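Local coordinates for protein UTP-glucose-1-phosphate uridylyltransferase 2 (Trypanosoma brucei, PDB 3GUE) that binds UDP-glucose and probably catalyses its reversible formation from UTP and glucose 1-phosphate, releasing diphosphate, at residues G429-R443 and F448-N462. Residues are numbered along the deposited sequence; the frame is centred on the assembly and turned at random.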
loop_
_atom_site.group_PDB
_atom_site.type_symbol
_atom_site.label_atom_id
_atom_site.label_comp_id
_atom_site.label_asym_id
_atom_site.label_seq_id
_atom_site.Cartn_x
_atom_site.Cartn_y
_atom_site.Cartn_z
ATOM N N GLY A 429 22.606 0.683 16.264
ATOM C CA GLY A 429 23.828 -0.105 16.441
ATOM C C GLY A 429 23.774 -1.465 15.780
ATOM O O GLY A 429 24.687 -2.278 15.953
ATOM N N GLY A 430 22.696 -1.716 15.033
ATOM C CA GLY A 430 22.532 -2.980 14.329
ATOM C C GLY A 430 21.120 -3.488 14.103
ATOM O O GLY A 430 20.274 -3.483 15.002
ATOM N N VAL A 431 20.878 -3.964 12.884
ATOM C CA VAL A 431 19.644 -4.704 12.589
ATOM C C VAL A 431 19.913 -6.143 13.032
ATOM O O VAL A 431 20.887 -6.739 12.570
ATOM C CB VAL A 431 19.290 -4.660 11.059
ATOM C CG1 VAL A 431 17.919 -5.330 10.778
ATOM C CG2 VAL A 431 19.297 -3.236 10.552
ATOM N N PRO A 432 19.071 -6.701 13.937
ATOM C CA PRO A 432 19.273 -8.076 14.404
ATOM C C PRO A 432 18.922 -9.102 13.325
ATOM O O PRO A 432 18.193 -8.781 12.384
ATOM C CB PRO A 432 18.301 -8.188 15.600
ATOM C CG PRO A 432 17.162 -7.267 15.199
ATOM C CD PRO A 432 17.888 -6.085 14.569
ATOM N N SER A 433 19.475 -10.311 13.458
ATOM C CA SER A 433 19.102 -11.457 12.623
ATOM C C SER A 433 17.690 -11.841 13.093
ATOM O O SER A 433 17.445 -11.954 14.292
ATOM C CB SER A 433 20.115 -12.603 12.817
ATOM O OG SER A 433 19.807 -13.808 12.119
ATOM N N LEU A 434 16.777 -12.001 12.146
ATOM C CA LEU A 434 15.376 -12.391 12.432
ATOM C C LEU A 434 14.876 -13.570 11.587
ATOM O O LEU A 434 13.702 -13.913 11.629
ATOM C CB LEU A 434 14.418 -11.187 12.252
ATOM C CG LEU A 434 14.634 -10.004 13.231
ATOM C CD1 LEU A 434 13.848 -8.826 12.775
ATOM C CD2 LEU A 434 14.238 -10.358 14.675
ATOM N N ARG A 435 15.759 -14.183 10.816
ATOM C CA ARG A 435 15.374 -15.334 10.001
ATOM C C ARG A 435 14.862 -16.539 10.820
ATOM O O ARG A 435 14.021 -17.280 10.348
ATOM C CB ARG A 435 16.503 -15.752 9.027
ATOM C CG ARG A 435 17.834 -16.061 9.693
ATOM C CD ARG A 435 18.913 -16.509 8.695
ATOM N NE ARG A 435 20.117 -16.851 9.447
ATOM C CZ ARG A 435 20.286 -17.990 10.124
ATOM N NH1 ARG A 435 19.337 -18.933 10.124
ATOM N NH2 ARG A 435 21.412 -18.193 10.796
ATOM N N GLN A 436 15.329 -16.697 12.054
ATOM C CA GLN A 436 14.845 -17.768 12.930
ATOM C C GLN A 436 13.774 -17.285 13.918
ATOM O O GLN A 436 13.426 -18.005 14.855
ATOM C CB GLN A 436 16.004 -18.403 13.720
ATOM C CG GLN A 436 17.285 -18.630 12.923
ATOM C CD GLN A 436 18.369 -19.292 13.751
ATOM O OE1 GLN A 436 19.284 -18.627 14.255
ATOM N NE2 GLN A 436 18.260 -20.596 13.921
ATOM N N CYS A 437 13.282 -16.055 13.732
ATOM C CA CYS A 437 12.371 -15.452 14.689
ATOM C C CYS A 437 10.913 -15.703 14.313
ATOM O O CYS A 437 10.487 -15.408 13.198
ATOM C CB CYS A 437 12.656 -13.955 14.796
ATOM S SG CYS A 437 11.465 -13.103 15.792
ATOM N N THR A 438 10.145 -16.282 15.226
ATOM C CA THR A 438 8.700 -16.433 14.971
ATOM C C THR A 438 7.938 -15.205 15.503
ATOM O O THR A 438 6.854 -14.879 15.028
ATOM C CB THR A 438 8.076 -17.769 15.526
ATOM O OG1 THR A 438 8.101 -17.779 16.950
ATOM C CG2 THR A 438 8.798 -19.004 15.026
ATOM N N SER A 439 8.534 -14.522 16.474
ATOM C CA SER A 439 7.844 -13.452 17.196
ATOM C C SER A 439 8.852 -12.583 17.945
ATOM O O SER A 439 9.727 -13.094 18.621
ATOM C CB SER A 439 6.873 -14.088 18.192
ATOM O OG SER A 439 6.015 -13.139 18.739
ATOM N N LEU A 440 8.742 -11.267 17.812
ATOM C CA LEU A 440 9.564 -10.347 18.615
ATOM C C LEU A 440 8.736 -9.165 19.120
ATOM O O LEU A 440 8.177 -8.409 18.329
ATOM C CB LEU A 440 10.796 -9.849 17.838
ATOM C CG LEU A 440 11.608 -8.717 18.490
ATOM C CD1 LEU A 440 12.465 -9.198 19.702
ATOM C CD2 LEU A 440 12.457 -7.935 17.468
ATOM N N THR A 441 8.661 -9.037 20.447
ATOM C CA THR A 441 7.941 -7.961 21.089
ATOM C C THR A 441 8.935 -7.074 21.866
ATOM O O THR A 441 9.752 -7.570 22.661
ATOM C CB THR A 441 6.785 -8.536 21.989
ATOM O OG1 THR A 441 5.842 -9.219 21.145
ATOM C CG2 THR A 441 6.057 -7.448 22.747
ATOM N N VAL A 442 8.862 -5.767 21.615
ATOM C CA VAL A 442 9.747 -4.807 22.244
ATOM C C VAL A 442 8.954 -3.695 22.880
ATOM O O VAL A 442 8.046 -3.133 22.260
ATOM C CB VAL A 442 10.761 -4.234 21.237
ATOM C CG1 VAL A 442 11.630 -3.127 21.869
ATOM C CG2 VAL A 442 11.619 -5.387 20.651
ATOM N N ARG A 443 9.308 -3.403 24.132
ATOM C CA ARG A 443 8.576 -2.487 24.998
ATOM C C ARG A 443 9.580 -1.624 25.754
ATOM O O ARG A 443 10.585 -2.141 26.259
ATOM C CB ARG A 443 7.717 -3.259 26.019
ATOM C CG ARG A 443 6.466 -3.911 25.453
ATOM C CD ARG A 443 5.475 -2.838 24.993
ATOM N NE ARG A 443 4.258 -3.407 24.416
ATOM C CZ ARG A 443 4.138 -3.801 23.150
ATOM N NH1 ARG A 443 5.159 -3.695 22.300
ATOM N NH2 ARG A 443 2.987 -4.292 22.725
ATOM N N PHE A 448 19.443 -2.378 19.908
ATOM C CA PHE A 448 20.275 -3.477 19.395
ATOM C C PHE A 448 21.650 -2.972 19.028
ATOM O O PHE A 448 21.784 -1.878 18.486
ATOM C CB PHE A 448 19.656 -4.134 18.150
ATOM C CG PHE A 448 18.433 -4.944 18.443
ATOM C CD1 PHE A 448 18.538 -6.197 19.058
ATOM C CD2 PHE A 448 17.173 -4.454 18.120
ATOM C CE1 PHE A 448 17.398 -6.950 19.345
ATOM C CE2 PHE A 448 16.002 -5.206 18.400
ATOM C CZ PHE A 448 16.119 -6.449 19.013
ATOM N N GLY A 449 22.660 -3.779 19.350
ATOM C CA GLY A 449 24.001 -3.611 18.830
ATOM C C GLY A 449 24.164 -4.579 17.669
ATOM O O GLY A 449 23.182 -4.936 17.004
ATOM N N ALA A 450 25.399 -5.025 17.455
ATOM C CA ALA A 450 25.775 -5.769 16.256
ATOM C C ALA A 450 25.672 -7.296 16.396
ATOM O O ALA A 450 25.838 -7.865 17.488
ATOM C CB ALA A 450 27.189 -5.339 15.777
ATOM N N ASP A 451 25.353 -7.928 15.267
ATOM C CA ASP A 451 25.233 -9.390 15.116
ATOM C C ASP A 451 24.420 -10.089 16.219
ATOM O O ASP A 451 24.737 -11.196 16.644
ATOM C CB ASP A 451 26.620 -10.013 14.899
ATOM C CG ASP A 451 27.396 -9.320 13.780
ATOM O OD1 ASP A 451 27.473 -9.866 12.657
ATOM O OD2 ASP A 451 27.906 -8.203 14.016
ATOM N N VAL A 452 23.371 -9.420 16.677
ATOM C CA VAL A 452 22.373 -10.023 17.562
ATOM C C VAL A 452 21.489 -11.007 16.794
ATOM O O VAL A 452 20.988 -10.705 15.728
ATOM C CB VAL A 452 21.537 -8.934 18.284
ATOM C CG1 VAL A 452 20.388 -9.541 19.064
ATOM C CG2 VAL A 452 22.441 -8.151 19.230
ATOM N N SER A 453 21.321 -12.206 17.344
ATOM C CA SER A 453 20.525 -13.244 16.704
ATOM C C SER A 453 19.228 -13.421 17.486
ATOM O O SER A 453 19.260 -13.735 18.677
ATOM C CB SER A 453 21.337 -14.553 16.636
ATOM O OG SER A 453 20.528 -15.679 16.324
ATOM N N VAL A 454 18.089 -13.168 16.845
ATOM C CA VAL A 454 16.789 -13.364 17.537
ATOM C C VAL A 454 16.138 -14.684 17.060
ATOM O O VAL A 454 15.968 -14.906 15.849
ATOM C CB VAL A 454 15.816 -12.147 17.397
ATOM C CG1 VAL A 454 14.461 -12.454 17.979
ATOM C CG2 VAL A 454 16.381 -10.874 18.018
ATOM N N ARG A 455 15.800 -15.556 18.017
ATOM C CA ARG A 455 15.334 -16.900 17.703
ATOM C C ARG A 455 14.063 -17.273 18.477
ATOM O O ARG A 455 13.963 -17.045 19.701
ATOM C CB ARG A 455 16.420 -17.929 18.035
ATOM C CG ARG A 455 17.702 -17.765 17.267
ATOM C CD ARG A 455 18.834 -18.561 17.914
ATOM N NE ARG A 455 20.100 -18.237 17.262
ATOM C CZ ARG A 455 21.266 -18.835 17.487
ATOM N NH1 ARG A 455 21.376 -19.819 18.366
ATOM N NH2 ARG A 455 22.335 -18.425 16.827
ATOM N N GLY A 456 13.120 -17.884 17.771
ATOM C CA GLY A 456 11.878 -18.358 18.394
ATOM C C GLY A 456 10.961 -17.198 18.738
ATOM O O GLY A 456 10.759 -16.323 17.899
ATOM N N ASN A 457 10.389 -17.232 19.948
ATOM C CA ASN A 457 9.563 -16.153 20.499
ATOM C C ASN A 457 10.284 -15.284 21.545
ATOM O O ASN A 457 10.422 -15.688 22.714
ATOM C CB ASN A 457 8.280 -16.724 21.110
ATOM C CG ASN A 457 7.377 -17.373 20.072
ATOM O OD1 ASN A 457 6.790 -18.421 20.309
ATOM N ND2 ASN A 457 7.281 -16.756 18.912
ATOM N N VAL A 458 10.717 -14.090 21.136
ATOM C CA VAL A 458 11.502 -13.195 21.996
ATOM C C VAL A 458 10.719 -11.975 22.494
ATOM O O VAL A 458 10.085 -11.271 21.709
ATOM C CB VAL A 458 12.825 -12.780 21.312
ATOM C CG1 VAL A 458 13.567 -11.639 22.076
ATOM C CG2 VAL A 458 13.724 -13.988 21.175
ATOM N N VAL A 459 10.778 -11.731 23.807
ATOM C CA VAL A 459 10.241 -10.503 24.390
ATOM C C VAL A 459 11.384 -9.651 25.013
ATOM O O VAL A 459 12.270 -10.178 25.719
ATOM C CB VAL A 459 9.097 -10.795 25.430
ATOM C CG1 VAL A 459 8.506 -9.492 26.002
ATOM C CG2 VAL A 459 7.968 -11.660 24.801
ATOM N N ILE A 460 11.372 -8.343 24.745
ATOM C CA ILE A 460 12.332 -7.416 25.363
ATOM C C ILE A 460 11.583 -6.214 25.954
ATOM O O ILE A 460 11.122 -5.356 25.204
ATOM C CB ILE A 460 13.433 -6.922 24.347
ATOM C CG1 ILE A 460 14.093 -8.100 23.608
ATOM C CG2 ILE A 460 14.511 -6.063 25.062
ATOM C CD1 ILE A 460 15.171 -7.678 22.541
ATOM N N LYS A 461 11.495 -6.154 27.289
ATOM C CA LYS A 461 10.831 -5.073 28.022
ATOM C C LYS A 461 11.792 -4.251 28.877
ATOM O O LYS A 461 12.408 -4.774 29.813
ATOM C CB LYS A 461 9.780 -5.650 28.969
ATOM C CG LYS A 461 8.409 -5.819 28.390
ATOM C CD LYS A 461 7.391 -5.888 29.544
ATOM C CE LYS A 461 5.974 -5.627 29.061
ATOM N NZ LYS A 461 5.708 -4.161 28.934
ATOM N N ASN A 462 11.902 -2.967 28.579
ATOM C CA ASN A 462 12.667 -2.069 29.443
ATOM C C ASN A 462 11.765 -1.097 30.213
ATOM O O ASN A 462 10.957 -0.367 29.635
ATOM C CB ASN A 462 13.775 -1.364 28.652
ATOM C CG ASN A 462 14.560 -0.374 29.484
ATOM O OD1 ASN A 462 14.769 -0.566 30.694
ATOM N ND2 ASN A 462 15.013 0.697 28.834
HETATM O O HOH W 1 20.792 0.794 18.426
HETATM O O HOH W 2 22.228 -6.785 15.212
HETATM O O HOH W 3 23.559 -6.688 12.924
HETATM O O HOH W 4 17.406 -15.209 13.579
HETATM O O HOH W 5 7.367 -12.282 21.341
#
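L440 and V458 sit beside each other on adjacent parallel strands, 439-443 and 458-462, the middle pair of a four-stranded parallel sheet in the C-terminal domain. Successive turns of chain stack here as coils of a left-handed beta-helix-like fold, as in other eukaryotic UDP-glucose pyrophosphorylases, away from the UDP-glucose site. The strand axes run 4.7 Å apart and 2° from parallel, tied by backbone bonds from V458 N to S439 O through N462 N to R443 O. L440 can be followed outward: CB lies near V458 O; CG stands anti to the backbone N (chi1 171°), and the two methyls part from there; CD1 meets V458 CG1 at 3.6 Å and also packs on V454 CG1 and I460 CD1; CD2 reaches F448 CZ at 4.2 Å. V454, on strand 453-455 before the corner, also packs here, its CB 3.6 Å from L434 CD2 and its CG1 against C437 SG. P432 crosses the F448 ring at about a right angle, its CG over the ring centre, 3.9 Å from the centroid, in a CH-pi contact. At the corner a beta bulge lets G456 O accept from both T438 N and S439 N, which approach from the same face of its plane; G456 has positive phi, a conformation favouring glycine. On the face away from L440 and V442, shared with T441, V459 and K461, R443 bends at chi2 (-67°) and its NH2 forms a salt bridge with D411 of the preceding strand. Its NH1 turns back to V442 O at 2.9 Å, arriving above the carbonyl plane, while T441 CG2 lies 3.8 Å above one guanidinium face, offset toward its rim.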